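Local coordinates for protein porin (Acinetobacter baumannii AB307-0294, PDB 5DL7) that probably serves as an outer-membrane porin of the OprD family, a beta-barrel channel through which small solutes, perhaps including vanillate, cross the outer membrane, at residues Ala23-Asn29 with Val413-Phe419; Ala50-Ile54 with Arg140-Gln144; Leu338-Arg342 with Leu372-Pro377. One frame throughout, in Å; residues are numbered along the deposited sequence.

Contact 1. Residues Ala23-Asn29 with Val413-Phe419; sequences AELTLRN and VDYTFKF. With C8E ((hydroxyethyloxy)tri(ethyloxy)octane), chain K.
Asn-29, paired with Val-413 across the seam, holds its OD1 between two donors: the terminal hydroxyl O21 of a bound detergent, 3.1 Å from OD1, and the indole NE1 of Trp-49. An amide oxygen suits this spot because it can accept from both. Behind it the two antiparallel strands are joined through hydrogen-bonded pairs; Leu-25 N lies 2.8 Å from Phe-417 O, with a nearly straight N-H...O angle of 166°. In the non-hydrogen-bonded pair next to it, Thr-26 and Thr-416 share a hydrogen bond between their hydroxyls, OG1 to OG1 2.8 Å; each chi1 (-63° and -69°) sets OG1 beside its own backbone N, which turns the two hydroxyls to each other. This pairing of the first and last long strands closes the OprD-type beta-barrel. Residues alternate accordingly: polar Glu-24, Thr-26, Arg-28, Asp-414, Thr-416 and Lys-418 share the face turned into the barrel, whereas Leu-25, Leu-27, Tyr-415 and Phe-417 form the outer surface, as expected where lipid would lie. On that apolar side Leu-27 CD1 reaches the edge of the Phe-417 ring at CE1, 4.0 Å away, while CE2 of Tyr-415 stands over the centre of one face of the same ring. Inside, the bent Arg-28 chain forms a salt bridge from NE to Asp-414 OD2, of doubtful detail because OD2 is modelled too close to Arg-28 CD; NH1 of Arg-28 is hydrogen-bonded to the backbone carbonyls of Arg-140 and Leu-141. Glu-24 and Lys-418 run side by side, their ion pair long at 3.8 Å from OE2 to NZ. At the chain's end, CE1 of Phe-419 packs on CB of Leu-25, 4.0 Å away, the ring turns its edge to Ala-23 O, and a water links Ala-23 N to Phe-419 O.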
loop_
_atom_site.group_PDB
_atom_site.type_symbol
_atom_site.label_atom_id
_atom_site.label_comp_id
_atom_site.label_asym_id
_atom_site.label_seq_id
_atom_site.Cartn_x
_atom_site.Cartn_y
_atom_site.Cartn_z
ATOM N N ALA A 23 11.964 11.903 -15.754
ATOM C CA ALA A 23 12.840 11.647 -14.606
ATOM C C ALA A 23 12.383 12.559 -13.508
ATOM O O ALA A 23 11.836 13.673 -13.767
ATOM C CB ALA A 23 14.304 11.826 -15.005
ATOM N N GLU A 24 12.478 12.065 -12.292
ATOM C CA GLU A 24 12.089 12.843 -11.089
ATOM C C GLU A 24 13.052 12.505 -9.974
ATOM O O GLU A 24 13.421 11.347 -9.843
ATOM C CB GLU A 24 10.740 12.380 -10.536
ATOM C CG GLU A 24 9.663 12.701 -11.516
ATOM C CD GLU A 24 8.271 12.713 -10.907
ATOM O OE1 GLU A 24 8.081 11.853 -10.000
ATOM O OE2 GLU A 24 7.440 13.607 -11.327
ATOM N N LEU A 25 13.319 13.477 -9.135
ATOM C CA LEU A 25 14.153 13.301 -7.896
ATOM C C LEU A 25 13.360 13.769 -6.676
ATOM O O LEU A 25 12.955 14.877 -6.613
ATOM C CB LEU A 25 15.441 13.979 -7.979
ATOM C CG LEU A 25 16.369 13.918 -6.728
ATOM C CD1 LEU A 25 16.981 12.558 -6.648
ATOM C CD2 LEU A 25 17.497 14.931 -6.828
ATOM N N THR A 26 13.132 12.855 -5.752
ATOM C CA THR A 26 12.265 13.106 -4.556
ATOM C C THR A 26 13.116 13.040 -3.323
ATOM O O THR A 26 13.949 12.123 -3.193
ATOM C CB THR A 26 11.171 12.017 -4.455
ATOM O OG1 THR A 26 10.416 12.231 -5.654
ATOM C CG2 THR A 26 10.271 12.333 -3.255
ATOM N N LEU A 27 13.060 14.055 -2.554
ATOM C CA LEU A 27 13.621 14.079 -1.209
ATOM C C LEU A 27 12.495 13.850 -0.140
ATOM O O LEU A 27 11.500 14.558 -0.186
ATOM C CB LEU A 27 14.208 15.401 -0.863
ATOM C CG LEU A 27 15.403 15.867 -1.646
ATOM C CD1 LEU A 27 15.355 15.618 -3.107
ATOM C CD2 LEU A 27 15.438 17.423 -1.355
ATOM N N ARG A 28 12.700 12.948 0.808
ATOM C CA ARG A 28 11.638 12.612 1.796
ATOM C C ARG A 28 12.189 12.623 3.190
ATOM O O ARG A 28 13.300 12.139 3.405
ATOM C CB ARG A 28 11.172 11.182 1.555
ATOM C CG ARG A 28 10.743 10.889 0.152
ATOM C CD ARG A 28 9.153 10.875 0.198
ATOM N NE ARG A 28 8.898 9.620 0.633
ATOM C CZ ARG A 28 7.944 8.911 1.327
ATOM N NH1 ARG A 28 8.361 7.711 1.453
ATOM N NH2 ARG A 28 6.784 9.175 1.820
ATOM N N ASN A 29 11.510 13.262 4.124
ATOM C CA ASN A 29 11.828 13.217 5.526
ATOM C C ASN A 29 10.551 12.598 6.182
ATOM O O ASN A 29 9.447 13.075 5.848
ATOM C CB ASN A 29 11.989 14.601 6.004
ATOM C CG ASN A 29 12.490 14.631 7.422
ATOM O OD1 ASN A 29 11.766 14.443 8.335
ATOM N ND2 ASN A 29 13.763 14.755 7.586
ATOM N N VAL A 413 7.635 15.205 5.143
ATOM C CA VAL A 413 7.907 16.360 4.293
ATOM C C VAL A 413 8.604 15.845 3.050
ATOM O O VAL A 413 9.603 15.123 3.166
ATOM C CB VAL A 413 8.779 17.464 4.979
ATOM C CG1 VAL A 413 9.035 18.542 4.017
ATOM C CG2 VAL A 413 8.103 17.926 6.312
ATOM N N ASP A 414 8.070 16.130 1.894
ATOM C CA ASP A 414 8.608 15.670 0.616
ATOM C C ASP A 414 8.801 16.779 -0.391
ATOM O O ASP A 414 8.052 17.814 -0.461
ATOM C CB ASP A 414 7.681 14.613 0.020
ATOM C CG ASP A 414 7.568 13.291 0.880
ATOM O OD1 ASP A 414 8.102 13.093 1.947
ATOM O OD2 ASP A 414 7.051 12.303 0.371
ATOM N N TYR A 415 9.826 16.680 -1.262
ATOM C CA TYR A 415 9.958 17.618 -2.323
ATOM C C TYR A 415 10.338 16.848 -3.592
ATOM O O TYR A 415 11.332 16.100 -3.518
ATOM C CB TYR A 415 11.087 18.679 -2.029
ATOM C CG TYR A 415 11.248 19.697 -3.131
ATOM C CD1 TYR A 415 10.344 20.755 -3.316
ATOM C CD2 TYR A 415 12.256 19.584 -4.077
ATOM C CE1 TYR A 415 10.412 21.588 -4.405
ATOM C CE2 TYR A 415 12.399 20.457 -5.152
ATOM C CZ TYR A 415 11.474 21.453 -5.322
ATOM O OH TYR A 415 11.611 22.256 -6.369
ATOM N N THR A 416 9.680 17.065 -4.731
ATOM C CA THR A 416 10.012 16.403 -5.951
ATOM C C THR A 416 10.447 17.388 -6.968
ATOM O O THR A 416 9.703 18.390 -7.205
ATOM C CB THR A 416 8.856 15.489 -6.503
ATOM O OG1 THR A 416 8.684 14.404 -5.688
ATOM C CG2 THR A 416 9.231 14.843 -7.814
ATOM N N PHE A 417 11.639 17.172 -7.585
ATOM C CA PHE A 417 12.097 17.879 -8.767
ATOM C C PHE A 417 11.795 17.015 -10.038
ATOM O O PHE A 417 12.161 15.849 -10.065
ATOM C CB PHE A 417 13.651 17.949 -8.850
ATOM C CG PHE A 417 14.382 18.741 -7.742
ATOM C CD1 PHE A 417 14.737 18.136 -6.463
ATOM C CD2 PHE A 417 14.888 20.054 -8.028
ATOM C CE1 PHE A 417 15.477 18.878 -5.484
ATOM C CE2 PHE A 417 15.650 20.777 -7.069
ATOM C CZ PHE A 417 15.928 20.197 -5.797
ATOM N N LYS A 418 11.203 17.547 -11.093
ATOM C CA LYS A 418 10.980 16.842 -12.402
ATOM C C LYS A 418 11.913 17.371 -13.371
ATOM O O LYS A 418 12.189 18.559 -13.387
ATOM C CB LYS A 418 9.539 17.022 -12.895
ATOM C CG LYS A 418 8.561 16.561 -11.824
ATOM C CD LYS A 418 7.136 16.613 -12.315
ATOM C CE LYS A 418 6.248 16.606 -11.102
ATOM N NZ LYS A 418 4.859 16.347 -11.552
ATOM N N PHE A 419 12.488 16.550 -14.218
ATOM C CA PHE A 419 13.550 17.038 -15.088
ATOM C C PHE A 419 12.950 17.297 -16.473
ATOM O O PHE A 419 11.808 16.843 -16.644
ATOM C CB PHE A 419 14.644 16.003 -15.207
ATOM C CG PHE A 419 15.509 15.850 -13.987
ATOM C CD1 PHE A 419 15.124 15.020 -12.961
ATOM C CD2 PHE A 419 16.827 16.350 -14.009
ATOM C CE1 PHE A 419 15.949 14.767 -11.898
ATOM C CE2 PHE A 419 17.676 16.119 -12.948
ATOM C CZ PHE A 419 17.234 15.325 -11.885
HETATM O O12 C8E K . 12.779 12.243 17.530
HETATM C C13 C8E K . 12.897 13.356 16.676
HETATM C C14 C8E K . 11.656 13.477 15.807
HETATM O O15 C8E K . 11.624 14.723 15.102
HETATM C C16 C8E K . 10.366 15.030 14.452
HETATM C C17 C8E K . 10.784 15.621 13.132
HETATM O O18 C8E K . 9.720 16.116 12.322
HETATM C C19 C8E K . 9.963 15.847 10.929
HETATM C C20 C8E K . 8.739 16.008 10.034
HETATM O O21 C8E K . 8.747 15.014 8.933
HETATM O O HOH W 1 10.526 14.349 -16.480
#

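Contact 2. Residues Ala50-Ile54 with Arg140-Gln144; sequences AQGLI and RLFPQ
Gly-52 and Leu-141 bring their CA atoms to 6.7 Å, the loop 140-144 resting on one face of strand 50-54 through side chains, without pairing as a further strand. Glycine suits the point of closest backbone approach, since its bare backbone lets two bulky groups come down together: Leu-141 CD1 lies 4.1 Å from Gly-52 N, and the Phe-142 ring tip CZ is 4.2 Å from Gly-52 CA. CD2 of Leu-141 also meets the small Ala-50, 4.2 Å from its CB, and the same methyl lies over one face of the Phe-142 ring, displaced toward its rim. The ring thus has a leucine on a face and an isoleucine at its edge. With chi1 at -59°, Ile-54 carries CG1 beside its own backbone N and against that edge, CG1 to Phe-142 CD1 being 3.7 Å; CD1 of Ile-54 lies in the plane of the ring. Tyr-106, from strand 105-117, adds an edge-to-face partner to Phe-142. Residues Gln-51 and Leu-53 point the other way, outward from the barrel. An apolar pad of this kind, pinning a loop to the inner wall, is consistent with the inward-folded loops that narrow the channel in porins.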
loop_
_atom_site.group_PDB
_atom_site.type_symbol
_atom_site.label_atom_id
_atom_site.label_comp_id
_atom_site.label_asym_id
_atom_site.label_seq_id
_atom_site.Cartn_x
_atom_site.Cartn_y
_atom_site.Cartn_z
ATOM N N ALA A 50 13.765 9.197 9.591
ATOM C CA ALA A 50 14.653 8.946 8.471
ATOM C C ALA A 50 14.472 9.889 7.330
ATOM O O ALA A 50 13.469 10.561 7.167
ATOM C CB ALA A 50 14.435 7.511 7.892
ATOM N N GLN A 51 15.568 10.018 6.534
ATOM C CA GLN A 51 15.508 10.826 5.319
ATOM C C GLN A 51 15.942 10.057 4.122
ATOM O O GLN A 51 16.894 9.247 4.208
ATOM C CB GLN A 51 16.531 12.021 5.537
ATOM C CG GLN A 51 16.598 12.923 4.339
ATOM C CD GLN A 51 16.346 14.258 4.868
ATOM O OE1 GLN A 51 17.061 14.732 5.820
ATOM N NE2 GLN A 51 15.276 14.813 4.416
ATOM N N GLY A 52 15.342 10.312 2.982
ATOM C CA GLY A 52 15.622 9.541 1.809
ATOM C C GLY A 52 15.623 10.342 0.516
ATOM O O GLY A 52 15.055 11.408 0.430
ATOM N N LEU A 53 16.447 9.907 -0.391
ATOM C CA LEU A 53 16.467 10.341 -1.812
ATOM C C LEU A 53 16.051 9.236 -2.703
ATOM O O LEU A 53 16.484 8.088 -2.579
ATOM C CB LEU A 53 17.936 10.737 -2.275
ATOM C CG LEU A 53 18.446 11.873 -1.556
ATOM C CD1 LEU A 53 19.965 11.943 -1.871
ATOM C CD2 LEU A 53 17.810 13.261 -1.927
ATOM N N ILE A 54 15.173 9.558 -3.665
ATOM C CA ILE A 54 14.799 8.624 -4.638
ATOM C C ILE A 54 14.820 9.254 -6.058
ATOM O O ILE A 54 14.164 10.320 -6.287
ATOM C CB ILE A 54 13.342 8.177 -4.407
ATOM C CG1 ILE A 54 13.189 7.562 -3.020
ATOM C CG2 ILE A 54 12.871 7.105 -5.397
ATOM C CD1 ILE A 54 12.102 8.122 -2.188
ATOM N N ARG A 140 6.314 3.158 3.549
ATOM C CA ARG A 140 7.519 3.469 4.321
ATOM C C ARG A 140 8.422 4.375 3.538
ATOM O O ARG A 140 7.925 5.218 2.745
ATOM C CB ARG A 140 8.106 2.215 5.049
ATOM C CG ARG A 140 7.223 1.528 6.030
ATOM C CD ARG A 140 6.920 2.332 7.291
ATOM N NE ARG A 140 6.054 1.534 8.142
ATOM C CZ ARG A 140 4.758 1.357 8.049
ATOM N NH1 ARG A 140 4.024 1.945 7.098
ATOM N NH2 ARG A 140 4.115 0.477 8.817
ATOM N N LEU A 141 9.742 4.312 3.671
ATOM C CA LEU A 141 10.556 5.271 3.089
ATOM C C LEU A 141 10.666 5.072 1.596
ATOM O O LEU A 141 10.762 6.015 0.859
ATOM C CB LEU A 141 11.935 5.269 3.756
ATOM C CG LEU A 141 12.864 6.381 3.360
ATOM C CD1 LEU A 141 12.308 7.729 3.920
ATOM C CD2 LEU A 141 14.317 6.208 3.901
ATOM N N PHE A 142 10.866 3.841 1.165
ATOM C CA PHE A 142 11.086 3.443 -0.225
ATOM C C PHE A 142 10.076 2.423 -0.613
ATOM O O PHE A 142 9.635 1.623 0.179
ATOM C CB PHE A 142 12.512 2.786 -0.321
ATOM C CG PHE A 142 13.592 3.681 0.070
ATOM C CD1 PHE A 142 13.723 4.973 -0.469
ATOM C CD2 PHE A 142 14.661 3.306 0.876
ATOM C CE1 PHE A 142 14.737 5.868 -0.133
ATOM C CE2 PHE A 142 15.642 4.218 1.184
ATOM C CZ PHE A 142 15.724 5.476 0.643
ATOM N N PRO A 143 9.797 2.290 -1.917
ATOM C CA PRO A 143 8.833 1.297 -2.401
ATOM C C PRO A 143 9.390 -0.118 -2.292
ATOM O O PRO A 143 10.551 -0.307 -2.515
ATOM C CB PRO A 143 8.719 1.641 -3.929
ATOM C CG PRO A 143 9.845 2.435 -4.289
ATOM C CD PRO A 143 10.287 3.169 -2.992
ATOM N N GLN A 144 8.551 -1.051 -1.959
ATOM C CA GLN A 144 8.757 -2.490 -2.227
ATOM C C GLN A 144 8.940 -2.712 -3.700
ATOM O O GLN A 144 8.231 -2.106 -4.531
ATOM C CB GLN A 144 7.600 -3.209 -1.640
ATOM C CG GLN A 144 7.686 -4.661 -1.639
ATOM C CD GLN A 144 6.301 -5.243 -1.242
ATOM O OE1 GLN A 144 5.257 -4.708 -1.686
ATOM N NE2 GLN A 144 6.290 -6.322 -0.558
#

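Contact 3. Residues Leu338-Arg342 with Leu372-Pro377; sequences LNGLR and LGYKIP
With chi1 at -170° and -179°, Leu-341 and Tyr-374 both carry CG opposite the backbone N, which sets Leu-341 CD1 against Tyr-374 CB; as a non-hydrogen-bonded pair the two share a face. Leu-341 CD1 settles between Tyr-374 CB at 4.0 Å and Leu-372 CD1 at 3.9 Å. The Tyr-374 ring turns an edge to the other chain: Leu-341 N lies in its plane, and CE1 is 3.5 Å from Asn-339 O. A water bridges that carbonyl to Tyr-374 OH, using the hydroxyl as donor. CB of Pro-377 lies 3.5 Å from ND2 of Asn-339, the two side chains sliding past each other in opposite directions. Gly-340 suits its position because phi is positive in the type II turn Leu-338 to Leu-341 and any CB would collide with Lys-375 O. Its O receives Lys-375 N at 3.0 Å from well above the carbonyl plane, whereas Arg-342 and Gly-373 exchange two more regular backbone bonds. Lys-375 and Arg-342 lead their charged ends away, Arg-342 to a long, weak ion pair with Asp-327. The arrangement is that of the open end of an antiparallel beta hairpin, 341-353 with 363-375, at the probably periplasmic rim of a porin barrel.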
loop_
_atom_site.group_PDB
_atom_site.type_symbol
_atom_site.label_atom_id
_atom_site.label_comp_id
_atom_site.label_asym_id
_atom_site.label_seq_id
_atom_site.Cartn_x
_atom_site.Cartn_y
_atom_site.Cartn_z
ATOM N N LEU A 338 -5.616 28.691 0.468
ATOM C CA LEU A 338 -5.430 27.419 0.993
ATOM C C LEU A 338 -5.380 26.326 -0.070
ATOM O O LEU A 338 -5.411 25.129 0.247
ATOM C CB LEU A 338 -6.433 27.039 2.087
ATOM C CG LEU A 338 -6.475 28.053 3.289
ATOM C CD1 LEU A 338 -7.568 27.612 4.237
ATOM C CD2 LEU A 338 -5.176 27.911 4.070
ATOM N N ASN A 339 -5.306 26.730 -1.315
ATOM C CA ASN A 339 -5.165 25.691 -2.336
ATOM C C ASN A 339 -3.862 24.890 -2.118
ATOM O O ASN A 339 -2.766 25.447 -1.848
ATOM C CB ASN A 339 -5.223 26.413 -3.713
ATOM C CG ASN A 339 -5.162 25.418 -4.868
ATOM O OD1 ASN A 339 -5.662 24.356 -4.776
ATOM N ND2 ASN A 339 -4.338 25.772 -5.890
ATOM N N GLY A 340 -4.052 23.572 -2.231
ATOM C CA GLY A 340 -3.090 22.495 -1.946
ATOM C C GLY A 340 -3.224 21.905 -0.574
ATOM O O GLY A 340 -2.705 20.852 -0.314
ATOM N N LEU A 341 -4.174 22.489 0.265
ATOM C CA LEU A 341 -4.540 21.824 1.565
ATOM C C LEU A 341 -5.673 20.884 1.382
ATOM O O LEU A 341 -6.602 21.148 0.631
ATOM C CB LEU A 341 -4.925 22.936 2.600
ATOM C CG LEU A 341 -5.094 22.444 4.040
ATOM C CD1 LEU A 341 -3.691 22.114 4.590
ATOM C CD2 LEU A 341 -5.645 23.649 4.856
ATOM N N ARG A 342 -5.569 19.740 2.059
ATOM C CA ARG A 342 -6.554 18.666 2.140
ATOM C C ARG A 342 -6.631 18.150 3.576
ATOM O O ARG A 342 -5.593 18.061 4.247
ATOM C CB ARG A 342 -6.255 17.448 1.246
ATOM C CG ARG A 342 -6.408 17.806 -0.219
ATOM C CD ARG A 342 -6.116 16.579 -1.143
ATOM N NE ARG A 342 -6.673 17.003 -2.451
ATOM C CZ ARG A 342 -6.903 16.161 -3.390
ATOM N NH1 ARG A 342 -7.462 16.581 -4.534
ATOM N NH2 ARG A 342 -6.467 14.908 -3.196
ATOM N N LEU A 372 -3.930 15.548 7.584
ATOM C CA LEU A 372 -3.772 16.927 7.041
ATOM C C LEU A 372 -2.580 17.009 6.174
ATOM O O LEU A 372 -1.507 16.659 6.613
ATOM C CB LEU A 372 -3.657 17.906 8.164
ATOM C CG LEU A 372 -3.883 19.365 7.762
ATOM C CD1 LEU A 372 -5.230 19.657 7.220
ATOM C CD2 LEU A 372 -3.536 20.191 8.968
ATOM N N GLY A 373 -2.778 17.347 4.868
ATOM C CA GLY A 373 -1.665 17.404 3.887
ATOM C C GLY A 373 -1.698 18.727 3.154
ATOM O O GLY A 373 -2.822 19.310 2.918
ATOM N N TYR A 374 -0.520 19.316 2.883
ATOM C CA TYR A 374 -0.395 20.525 2.170
ATOM C C TYR A 374 0.697 20.428 1.135
ATOM O O TYR A 374 1.837 20.024 1.492
ATOM C CB TYR A 374 -0.054 21.699 3.079
ATOM C CG TYR A 374 0.074 23.016 2.393
ATOM C CD1 TYR A 374 -0.994 23.572 1.667
ATOM C CD2 TYR A 374 1.243 23.727 2.442
ATOM C CE1 TYR A 374 -0.857 24.733 0.969
ATOM C CE2 TYR A 374 1.332 24.919 1.713
ATOM C CZ TYR A 374 0.250 25.374 1.023
ATOM O OH TYR A 374 0.462 26.567 0.411
ATOM N N LYS A 375 0.306 20.696 -0.096
ATOM C CA LYS A 375 1.300 20.779 -1.207
ATOM C C LYS A 375 1.289 22.128 -1.828
ATOM O O LYS A 375 0.291 22.574 -2.281
ATOM C CB LYS A 375 0.968 19.754 -2.280
ATOM C CG LYS A 375 0.954 18.264 -2.044
ATOM C CD LYS A 375 1.141 17.683 -3.488
ATOM C CE LYS A 375 1.700 18.764 -4.442
ATOM N NZ LYS A 375 2.644 18.259 -5.446
ATOM N N ILE A 376 2.425 22.792 -1.810
ATOM C CA ILE A 376 2.535 24.126 -2.279
ATOM C C ILE A 376 2.168 24.222 -3.819
ATOM O O ILE A 376 2.667 23.480 -4.575
ATOM C CB ILE A 376 3.960 24.682 -2.024
ATOM C CG1 ILE A 376 4.085 24.889 -0.567
ATOM C CG2 ILE A 376 4.245 25.978 -2.800
ATOM C CD1 ILE A 376 5.462 25.081 -0.055
ATOM N N PRO A 377 1.168 25.097 -4.195
ATOM C CA PRO A 377 0.576 24.948 -5.524
ATOM C C PRO A 377 1.338 25.831 -6.582
ATOM O O PRO A 377 1.248 25.469 -7.750
ATOM C CB PRO A 377 -0.867 25.480 -5.328
ATOM C CG PRO A 377 -0.738 26.455 -4.223
ATOM C CD PRO A 377 0.229 25.765 -3.285
HETATM O O HOH W 2 -1.795 27.613 -0.928
#

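Overall arrangement
All three contacts belong to the wall of the barrel or to a loop lying against it. Contact 1 joins the first and last long strands, 22-36 and 406-418, and so closes the cylinder; contacts 2 and 3 come within the chain between them, contact 2 first. Contacts 1 and 2 have centres about 11 Å apart and touch directly, because strands 22-36 and 46-58 are neighbours, joined by a backbone hydrogen bond between Gly-52 N and Arg-28 O. Contact 3, on strands 341-353 and 363-375, is centred about 17 Å from contact 1 and 22 Å from contact 2, touching neither. Together they show the wall being closed, lined by a loop and finished at its rim.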